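Local coordinates for FixG-related protein (PDB 2R39) that is of unknown function, though this C-terminal immunoglobulin-like domain belongs to a membrane protein that probably binds 4Fe-4S clusters and takes part in electron transport, at residues 9-23 and 104-117. Sequence-based numbering, arbitrary orientation.
Sequences DPAGMSVIRDRNQLF and NEFTIEVESRFIKK
P10 lies on the ring of F106 at one end of an immunoglobulin-like beta sandwich. Strands 11-17 and 106-115 are edge strands of the two different sheets. They run nearly parallel, 12° apart, with axes 7.4 Å from each other at closest. Side chains, not backbone pairing, join them; the backbone of 11-17 pairs with strand 31-41 instead.

The middle of the contact is apolar. I108 CD1 lies 3.9 Å from M13 CB and also touches A11 CB. M13, modelled as selenomethionine, turns at its last torsion (chi3 64°), which brings CE within 3.8 Å of V110 CG2. V15 and V110 lie alongside each other, pointing opposite ways, with V15 CG2 against V110 CG1. M13 also reaches L51 of strand 47-54, in the sheet of 106-115, while V15 rests on L37 in its own sheet.

R17 adds a charged group that packs on an aliphatic chain. Its straight side chain lays the guanidinium against I115, whose CD1 sits over one face, 3.8 Å above the plane. Q21 NE2 is over the opposite face. N33 OD1 accepts hydrogen bonds from both R17 NH2 and I115 N, a link between the segments.

Aromatic CH-pi contacts close both ends. P10 CD stands 3.7 Å from the F106 ring centroid, almost on the normal. At the other end K117 CA makes the CH-pi contact with one face of F23, and Q21 CB lies over the opposite face. I115 O meets the edge of that ring in plane, 3.1 Å from F23 CE1.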
ATOM      1  N   ASP A   9      14.627  -6.039  11.655  1.00 50.92           N
ATOM      2  CA  ASP A   9      13.279  -5.479  11.710  1.00 49.44           C
ATOM      3  C   ASP A   9      12.285  -6.523  12.181  1.00 48.14           C
ATOM      4  O   ASP A   9      12.405  -7.696  11.795  1.00 47.73           O
ATOM      5  CB  ASP A   9      12.853  -4.989  10.332  1.00 49.91           C
ATOM      6  CG  ASP A   9      13.611  -3.754   9.878  1.00 50.22           C
ATOM      7  OD1 ASP A   9      14.317  -3.114  10.692  1.00 51.12           O
ATOM      8  OD2 ASP A   9      13.480  -3.425   8.689  1.00 50.23           O
ATOM      9  N   PRO A  10      11.315  -6.111  13.035  1.00 46.96           N
ATOM     10  CA  PRO A  10      10.247  -7.006  13.500  1.00 46.03           C
ATOM     11  C   PRO A  10       9.238  -7.355  12.409  1.00 45.17           C
ATOM     12  O   PRO A  10       8.517  -8.347  12.519  1.00 44.89           O
ATOM     13  CB  PRO A  10       9.573  -6.199  14.617  1.00 46.13           C
ATOM     14  CG  PRO A  10       9.847  -4.783  14.286  1.00 46.52           C
ATOM     15  CD  PRO A  10      11.216  -4.775  13.654  1.00 46.79           C
ATOM     16  N   ALA A  11       9.196  -6.543  11.363  1.00 44.17           N
ATOM     17  CA  ALA A  11       8.278  -6.756  10.256  1.00 43.91           C
ATOM     18  C   ALA A  11       8.976  -6.421   8.964  1.00 43.93           C
ATOM     19  O   ALA A  11       9.989  -5.715   8.965  1.00 43.63           O
ATOM     20  CB  ALA A  11       7.016  -5.879  10.413  1.00 42.99           C
ATOM     21  N   GLY A  12       8.420  -6.906   7.863  1.00 44.21           N
ATOM     22  CA  GLY A  12       8.900  -6.523   6.536  1.00 45.32           C
ATOM     23  C   GLY A  12       7.718  -6.193   5.649  1.00 46.07           C
ATOM     24  O   GLY A  12       6.620  -6.698   5.858  1.00 45.42           O
HETATM   25  N   MSE A  13       7.935  -5.318   4.677  1.00 46.09           N
HETATM   26  CA  MSE A  13       6.953  -5.102   3.642  1.00 48.47           C
HETATM   27  C   MSE A  13       7.657  -4.757   2.354  1.00 46.73           C
HETATM   28  O   MSE A  13       8.608  -3.998   2.351  1.00 46.05           O
HETATM   29  CB  MSE A  13       5.966  -3.981   4.001  1.00 47.21           C
HETATM   30  CG  MSE A  13       4.953  -3.719   2.881  1.00 50.14           C
HETATM   31 SE   MSE A  13       3.583  -2.416   3.311  1.00 57.66          SE
HETATM   32  CE  MSE A  13       4.747  -0.844   3.533  1.00 47.78           C
ATOM     33  N   SER A  14       7.169  -5.325   1.268  1.00 46.52           N
ATOM     34  CA  SER A  14       7.582  -4.901  -0.052  1.00 46.88           C
ATOM     35  C   SER A  14       6.333  -4.645  -0.872  1.00 46.31           C
ATOM     36  O   SER A  14       5.223  -5.023  -0.482  1.00 46.27           O
ATOM     37  CB  SER A  14       8.536  -5.916  -0.712  1.00 46.77           C
ATOM     38  OG  SER A  14       7.926  -7.178  -0.851  1.00 47.86           O
ATOM     39  N   VAL A  15       6.517  -3.934  -1.971  1.00 46.01           N
ATOM     40  CA  VAL A  15       5.413  -3.478  -2.800  1.00 45.46           C
ATOM     41  C   VAL A  15       5.763  -3.763  -4.243  1.00 45.78           C
ATOM     42  O   VAL A  15       6.878  -3.478  -4.668  1.00 44.54           O
ATOM     43  CB  VAL A  15       5.185  -1.958  -2.642  1.00 46.30           C
ATOM     44  CG1 VAL A  15       4.176  -1.433  -3.692  1.00 46.48           C
ATOM     45  CG2 VAL A  15       4.702  -1.641  -1.224  1.00 43.42           C
ATOM     46  N   ILE A  16       4.813  -4.343  -4.971  1.00 46.03           N
ATOM     47  CA  ILE A  16       4.878  -4.401  -6.428  1.00 46.80           C
ATOM     48  C   ILE A  16       3.706  -3.618  -6.995  1.00 47.04           C
ATOM     49  O   ILE A  16       2.539  -3.954  -6.728  1.00 46.73           O
ATOM     50  CB  ILE A  16       4.815  -5.860  -6.960  1.00 46.94           C
ATOM     51  CG1 ILE A  16       5.977  -6.693  -6.398  1.00 46.33           C
ATOM     52  CG2 ILE A  16       4.804  -5.866  -8.495  1.00 47.24           C
ATOM     53  CD1 ILE A  16       5.942  -8.166  -6.781  1.00 47.11           C
ATOM     54  N   ARG A  17       4.007  -2.563  -7.751  1.00 46.97           N
ATOM     55  CA  ARG A  17       2.999  -1.909  -8.559  1.00 48.00           C
ATOM     56  C   ARG A  17       2.987  -2.652  -9.887  1.00 49.15           C
ATOM     57  O   ARG A  17       4.031  -2.849 -10.485  1.00 48.31           O
ATOM     58  CB  ARG A  17       3.316  -0.427  -8.767  1.00 48.16           C
ATOM     59  CG  ARG A  17       2.312   0.293  -9.665  1.00 47.59           C
ATOM     60  CD  ARG A  17       2.723   1.749  -9.921  1.00 48.88           C
ATOM     61  NE  ARG A  17       1.721   2.402 -10.758  1.00 49.35           N
ATOM     62  CZ  ARG A  17       1.693   2.306 -12.086  1.00 50.71           C
ATOM     63  NH1 ARG A  17       2.633   1.607 -12.715  1.00 50.51           N
ATOM     64  NH2 ARG A  17       0.747   2.919 -12.787  1.00 48.59           N
ATOM     65  N   ASP A  18       1.810  -3.076 -10.331  1.00 51.16           N
ATOM     66  CA  ASP A  18       1.698  -3.899 -11.540  1.00 53.89           C
ATOM     67  C   ASP A  18       2.138  -3.172 -12.801  1.00 55.19           C
ATOM     68  O   ASP A  18       1.808  -2.008 -13.006  1.00 55.08           O
ATOM     69  CB  ASP A  18       0.269  -4.401 -11.685  1.00 54.13           C
ATOM     70  CG  ASP A  18      -0.158  -5.221 -10.503  1.00 54.71           C
ATOM     71  OD1 ASP A  18       0.494  -6.249 -10.242  1.00 58.14           O
ATOM     72  OD2 ASP A  18      -1.121  -4.840  -9.824  1.00 55.43           O
ATOM     73  N   ARG A  19       2.898  -3.866 -13.642  1.00 57.73           N
ATOM     74  CA  ARG A  19       3.314  -3.291 -14.919  1.00 59.61           C
ATOM     75  C   ARG A  19       2.108  -3.049 -15.832  1.00 60.96           C
ATOM     76  O   ARG A  19       1.979  -1.970 -16.414  1.00 61.74           O
ATOM     77  CB  ARG A  19       4.353  -4.169 -15.609  1.00 59.61           C
ATOM     78  CG  ARG A  19       5.007  -3.497 -16.804  1.00 59.64           C
ATOM     79  CD  ARG A  19       5.786  -4.485 -17.626  1.00 59.76           C
ATOM     80  NE  ARG A  19       6.466  -3.818 -18.728  1.00 60.01           N
ATOM     81  CZ  ARG A  19       7.461  -4.351 -19.428  1.00 59.33           C
ATOM     82  NH1 ARG A  19       8.021  -3.658 -20.410  1.00 58.65           N
ATOM     83  NH2 ARG A  19       7.899  -5.571 -19.140  1.00 59.26           N
ATOM     84  N   ASN A  20       1.225  -4.037 -15.942  1.00 62.31           N
ATOM     85  CA  ASN A  20       0.033  -3.893 -16.775  1.00 63.72           C
ATOM     86  C   ASN A  20      -1.089  -3.206 -15.997  1.00 64.51           C
ATOM     87  O   ASN A  20      -1.817  -3.850 -15.233  1.00 64.84           O
ATOM     88  CB  ASN A  20      -0.420  -5.254 -17.331  1.00 63.72           C
ATOM     89  N   GLN A  21      -1.213  -1.893 -16.182  1.00 65.51           N
ATOM     90  CA  GLN A  21      -2.268  -1.129 -15.512  1.00 66.50           C
ATOM     91  C   GLN A  21      -3.482  -0.959 -16.427  1.00 68.39           C
ATOM     92  O   GLN A  21      -3.417  -0.309 -17.477  1.00 68.61           O
ATOM     93  CB  GLN A  21      -1.740   0.219 -14.988  1.00 65.48           C
ATOM     94  CG  GLN A  21      -0.679   0.085 -13.881  1.00 61.74           C
ATOM     95  CD  GLN A  21      -1.254  -0.338 -12.512  1.00 55.92           C
ATOM     96  OE1 GLN A  21      -2.400  -0.052 -12.207  1.00 53.29           O
ATOM     97  NE2 GLN A  21      -0.441  -1.012 -11.698  1.00 50.49           N
ATOM     98  N   LEU A  22      -4.591  -1.567 -16.018  1.00 70.61           N
ATOM     99  CA  LEU A  22      -5.808  -1.594 -16.818  1.00 72.85           C
ATOM    100  C   LEU A  22      -6.513  -0.233 -16.819  1.00 74.22           C
ATOM    101  O   LEU A  22      -7.465  -0.022 -17.581  1.00 74.69           O
ATOM    102  CB  LEU A  22      -6.737  -2.706 -16.316  1.00 72.75           C
ATOM    103  CG  LEU A  22      -7.482  -3.552 -17.354  1.00 73.27           C
ATOM    104  CD1 LEU A  22      -6.520  -4.471 -18.102  1.00 73.43           C
ATOM    105  CD2 LEU A  22      -8.585  -4.369 -16.677  1.00 73.36           C
ATOM    106  N   PHE A  23      -6.028   0.678 -15.966  1.00 75.73           N
ATOM    107  CA  PHE A  23      -6.513   2.065 -15.843  1.00 76.99           C
ATOM    108  C   PHE A  23      -8.037   2.215 -15.737  1.00 77.79           C
ATOM    109  O   PHE A  23      -8.590   3.236 -16.151  1.00 78.17           O
ATOM    110  CB  PHE A  23      -5.974   2.951 -16.986  1.00 77.10           C
ATOM    111  CG  PHE A  23      -4.521   3.352 -16.839  1.00 77.20           C
ATOM    112  CD1 PHE A  23      -4.066   4.011 -15.693  1.00 77.15           C
ATOM    113  CD2 PHE A  23      -3.615   3.108 -17.876  1.00 76.99           C
ATOM    114  CE1 PHE A  23      -2.727   4.391 -15.567  1.00 75.91           C
ATOM    115  CE2 PHE A  23      -2.270   3.489 -17.763  1.00 76.72           C
ATOM    116  CZ  PHE A  23      -1.826   4.132 -16.603  1.00 77.04           C
ATOM    117  N   ASN A 104       5.252  -2.913  18.392  1.00 62.25           N
ATOM    118  CA  ASN A 104       6.712  -2.841  18.379  1.00 62.15           C
ATOM    119  C   ASN A 104       7.181  -1.424  18.070  1.00 62.00           C
ATOM    120  O   ASN A 104       8.386  -1.193  17.884  1.00 62.33           O
ATOM    121  CB  ASN A 104       7.308  -3.833  17.364  1.00 62.31           C
ATOM    122  CG  ASN A 104       7.061  -5.293  17.745  1.00 63.03           C
ATOM    123  OD1 ASN A 104       7.599  -5.791  18.739  1.00 63.08           O
ATOM    124  ND2 ASN A 104       6.254  -5.986  16.945  1.00 62.97           N
ATOM    125  N   GLU A 105       6.227  -0.487  18.001  1.00 61.31           N
ATOM    126  CA  GLU A 105       6.509   0.931  17.714  1.00 60.65           C
ATOM    127  C   GLU A 105       7.442   1.051  16.489  1.00 59.09           C
ATOM    128  O   GLU A 105       8.572   1.547  16.575  1.00 59.26           O
ATOM    129  CB  GLU A 105       7.071   1.628  18.977  1.00 61.60           C
ATOM    130  CG  GLU A 105       7.222   3.165  18.901  1.00 64.59           C
ATOM    131  CD  GLU A 105       5.892   3.929  18.793  1.00 68.32           C
ATOM    132  OE1 GLU A 105       4.855   3.449  19.322  1.00 69.14           O
ATOM    133  OE2 GLU A 105       5.900   5.028  18.188  1.00 68.19           O
ATOM    134  N   PHE A 106       6.939   0.582  15.349  1.00 56.56           N
ATOM    135  CA  PHE A 106       7.753   0.343  14.169  1.00 54.14           C
ATOM    136  C   PHE A 106       6.932   0.678  12.926  1.00 53.09           C
ATOM    137  O   PHE A 106       5.743   0.356  12.843  1.00 51.94           O
ATOM    138  CB  PHE A 106       8.212  -1.129  14.151  1.00 53.65           C
ATOM    139  CG  PHE A 106       9.027  -1.513  12.941  1.00 53.09           C
ATOM    140  CD1 PHE A 106      10.339  -1.060  12.788  1.00 52.78           C
ATOM    141  CD2 PHE A 106       8.493  -2.355  11.970  1.00 51.95           C
ATOM    142  CE1 PHE A 106      11.103  -1.416  11.658  1.00 52.49           C
ATOM    143  CE2 PHE A 106       9.238  -2.720  10.851  1.00 50.56           C
ATOM    144  CZ  PHE A 106      10.550  -2.241  10.688  1.00 52.08           C
ATOM    145  N   THR A 107       7.552   1.367  11.972  1.00 51.80           N
ATOM    146  CA  THR A 107       6.910   1.563  10.673  1.00 51.15           C
ATOM    147  C   THR A 107       7.887   1.150   9.587  1.00 50.42           C
ATOM    148  O   THR A 107       9.097   1.215   9.784  1.00 49.63           O
ATOM    149  CB  THR A 107       6.459   3.024  10.442  1.00 51.37           C
ATOM    150  OG1 THR A 107       7.617   3.869  10.397  1.00 52.07           O
ATOM    151  CG2 THR A 107       5.533   3.501  11.547  1.00 51.63           C
ATOM    152  N   ILE A 108       7.360   0.680   8.463  1.00 49.53           N
ATOM    153  CA  ILE A 108       8.162   0.516   7.258  1.00 49.10           C
ATOM    154  C   ILE A 108       7.498   1.389   6.225  1.00 48.58           C
ATOM    155  O   ILE A 108       6.280   1.368   6.101  1.00 47.37           O
ATOM    156  CB  ILE A 108       8.124  -0.918   6.679  1.00 49.81           C
ATOM    157  CG1 ILE A 108       8.396  -1.962   7.746  1.00 50.61           C
ATOM    158  CG2 ILE A 108       9.135  -1.071   5.511  1.00 49.99           C
ATOM    159  CD1 ILE A 108       7.692  -3.230   7.468  1.00 53.51           C
ATOM    160  N   GLU A 109       8.300   2.131   5.473  1.00 48.22           N
ATOM    161  CA  GLU A 109       7.802   2.943   4.371  1.00 48.39           C
ATOM    162  C   GLU A 109       8.388   2.371   3.106  1.00 47.43           C
ATOM    163  O   GLU A 109       9.588   2.092   3.044  1.00 47.16           O
ATOM    164  CB  GLU A 109       8.232   4.409   4.504  1.00 48.91           C
ATOM    165  CG  GLU A 109       7.684   5.142   5.736  1.00 52.75           C
ATOM    166  CD  GLU A 109       8.402   4.753   7.010  1.00 59.19           C
ATOM    167  OE1 GLU A 109       9.619   4.448   6.958  1.00 63.12           O
ATOM    168  OE2 GLU A 109       7.754   4.740   8.075  1.00 62.18           O
ATOM    169  N   VAL A 110       7.546   2.201   2.093  1.00 46.12           N
ATOM    170  CA  VAL A 110       8.023   1.759   0.782  1.00 45.20           C
ATOM    171  C   VAL A 110       7.489   2.738  -0.254  1.00 44.56           C
ATOM    172  O   VAL A 110       6.270   2.941  -0.370  1.00 44.36           O
ATOM    173  CB  VAL A 110       7.562   0.301   0.460  1.00 45.14           C
ATOM    174  CG1 VAL A 110       8.160  -0.173  -0.868  1.00 46.36           C
ATOM    175  CG2 VAL A 110       7.983  -0.662   1.583  1.00 46.06           C
ATOM    176  N   GLU A 111       8.392   3.338  -1.012  1.00 43.86           N
ATOM    177  CA  GLU A 111       7.989   4.311  -1.989  1.00 44.02           C
ATOM    178  C   GLU A 111       7.447   3.622  -3.224  1.00 43.93           C
ATOM    179  O   GLU A 111       7.960   2.592  -3.619  1.00 43.43           O
ATOM    180  CB  GLU A 111       9.174   5.182  -2.364  1.00 44.62           C
ATOM    181  CG  GLU A 111       8.768   6.341  -3.212  1.00 44.25           C
ATOM    182  CD  GLU A 111       9.908   7.272  -3.492  1.00 45.75           C
ATOM    183  OE1 GLU A 111      10.421   7.912  -2.538  1.00 44.22           O
ATOM    184  OE2 GLU A 111      10.278   7.385  -4.668  1.00 42.75           O
ATOM    185  N   SER A 112       6.425   4.212  -3.852  1.00 43.62           N
ATOM    186  CA  SER A 112       5.887   3.671  -5.095  1.00 43.59           C
ATOM    187  C   SER A 112       5.361   4.840  -5.932  1.00 43.59           C
ATOM    188  O   SER A 112       5.734   5.985  -5.702  1.00 43.70           O
ATOM    189  CB  SER A 112       4.777   2.653  -4.770  1.00 43.73           C
ATOM    190  OG  SER A 112       4.265   2.046  -5.945  1.00 43.69           O
ATOM    191  N   ARG A 113       4.472   4.566  -6.878  1.00 43.21           N
ATOM    192  CA  ARG A 113       4.002   5.628  -7.773  1.00 43.86           C
ATOM    193  C   ARG A 113       2.508   5.523  -7.978  1.00 43.26           C
ATOM    194  O   ARG A 113       1.990   4.425  -7.966  1.00 42.98           O
ATOM    195  CB  ARG A 113       4.681   5.497  -9.137  1.00 43.33           C
ATOM    196  CG  ARG A 113       6.222   5.679  -9.141  1.00 43.82           C
ATOM    197  CD  ARG A 113       6.647   7.126  -8.894  1.00 42.82           C
ATOM    198  NE  ARG A 113       8.106   7.268  -8.959  1.00 42.70           N
ATOM    199  CZ  ARG A 113       8.915   7.211  -7.916  1.00 43.56           C
ATOM    200  NH1 ARG A 113       8.417   6.987  -6.701  1.00 42.83           N
ATOM    201  NH2 ARG A 113      10.224   7.317  -8.106  1.00 43.45           N
ATOM    202  N   PHE A 114       1.824   6.660  -8.152  1.00 42.68           N
ATOM    203  CA  PHE A 114       0.458   6.642  -8.678  1.00 43.44           C
ATOM    204  C   PHE A 114       0.515   7.374 -10.005  1.00 43.08           C
ATOM    205  O   PHE A 114       0.968   8.524 -10.066  1.00 43.28           O
ATOM    206  CB  PHE A 114      -0.585   7.312  -7.756  1.00 41.99           C
ATOM    207  CG  PHE A 114      -2.016   7.127  -8.258  1.00 44.60           C
ATOM    208  CD1 PHE A 114      -2.772   6.028  -7.857  1.00 42.53           C
ATOM    209  CD2 PHE A 114      -2.570   8.005  -9.198  1.00 43.28           C
ATOM    210  CE1 PHE A 114      -4.075   5.834  -8.351  1.00 42.23           C
ATOM    211  CE2 PHE A 114      -3.865   7.813  -9.687  1.00 43.84           C
ATOM    212  CZ  PHE A 114      -4.604   6.731  -9.275  1.00 40.92           C
ATOM    213  N   ILE A 115       0.057   6.706 -11.057  1.00 43.69           N
ATOM    214  CA  ILE A 115       0.222   7.206 -12.419  1.00 43.87           C
ATOM    215  C   ILE A 115      -1.114   7.185 -13.157  1.00 45.48           C
ATOM    216  O   ILE A 115      -1.820   6.165 -13.167  1.00 45.31           O
ATOM    217  CB  ILE A 115       1.335   6.422 -13.180  1.00 43.92           C
ATOM    218  CG1 ILE A 115       2.629   6.388 -12.343  1.00 41.40           C
ATOM    219  CG2 ILE A 115       1.626   7.036 -14.583  1.00 41.85           C
ATOM    220  CD1 ILE A 115       3.737   5.509 -12.933  1.00 43.93           C
ATOM    221  N   LYS A 116      -1.452   8.336 -13.744  1.00 46.81           N
ATOM    222  CA  LYS A 116      -2.644   8.505 -14.576  1.00 48.53           C
ATOM    223  C   LYS A 116      -2.366   8.100 -16.020  1.00 48.77           C
ATOM    224  O   LYS A 116      -1.216   7.966 -16.426  1.00 47.99           O
ATOM    225  CB  LYS A 116      -3.121   9.959 -14.507  1.00 48.25           C
ATOM    226  CG  LYS A 116      -4.482  10.251 -15.186  1.00 49.48           C
ATOM    227  CD  LYS A 116      -4.944  11.674 -14.854  1.00 51.04           C
ATOM    228  CE  LYS A 116      -3.755  12.637 -14.581  1.00 56.34           C
ATOM    229  NZ  LYS A 116      -4.213  13.952 -14.015  1.00 59.45           N
ATOM    230  N   LYS A 117      -3.436   7.901 -16.789  1.00 50.25           N
ATOM    231  CA  LYS A 117      -3.328   7.493 -18.198  1.00 51.29           C
ATOM    232  C   LYS A 117      -2.581   8.501 -19.056  1.00 51.49           C
ATOM    233  O   LYS A 117      -1.815   8.117 -19.949  1.00 52.59           O
ATOM    234  CB  LYS A 117      -4.705   7.235 -18.798  1.00 51.35           C
ATOM    235  CG  LYS A 117      -4.626   6.491 -20.106  1.00 53.06           C
ATOM    236  CD  LYS A 117      -5.973   5.981 -20.554  1.00 54.74           C
ATOM    237  CE  LYS A 117      -5.819   5.126 -21.792  1.00 55.41           C
ATOM    238  NZ  LYS A 117      -7.122   4.525 -22.188  1.00 56.85           N
TER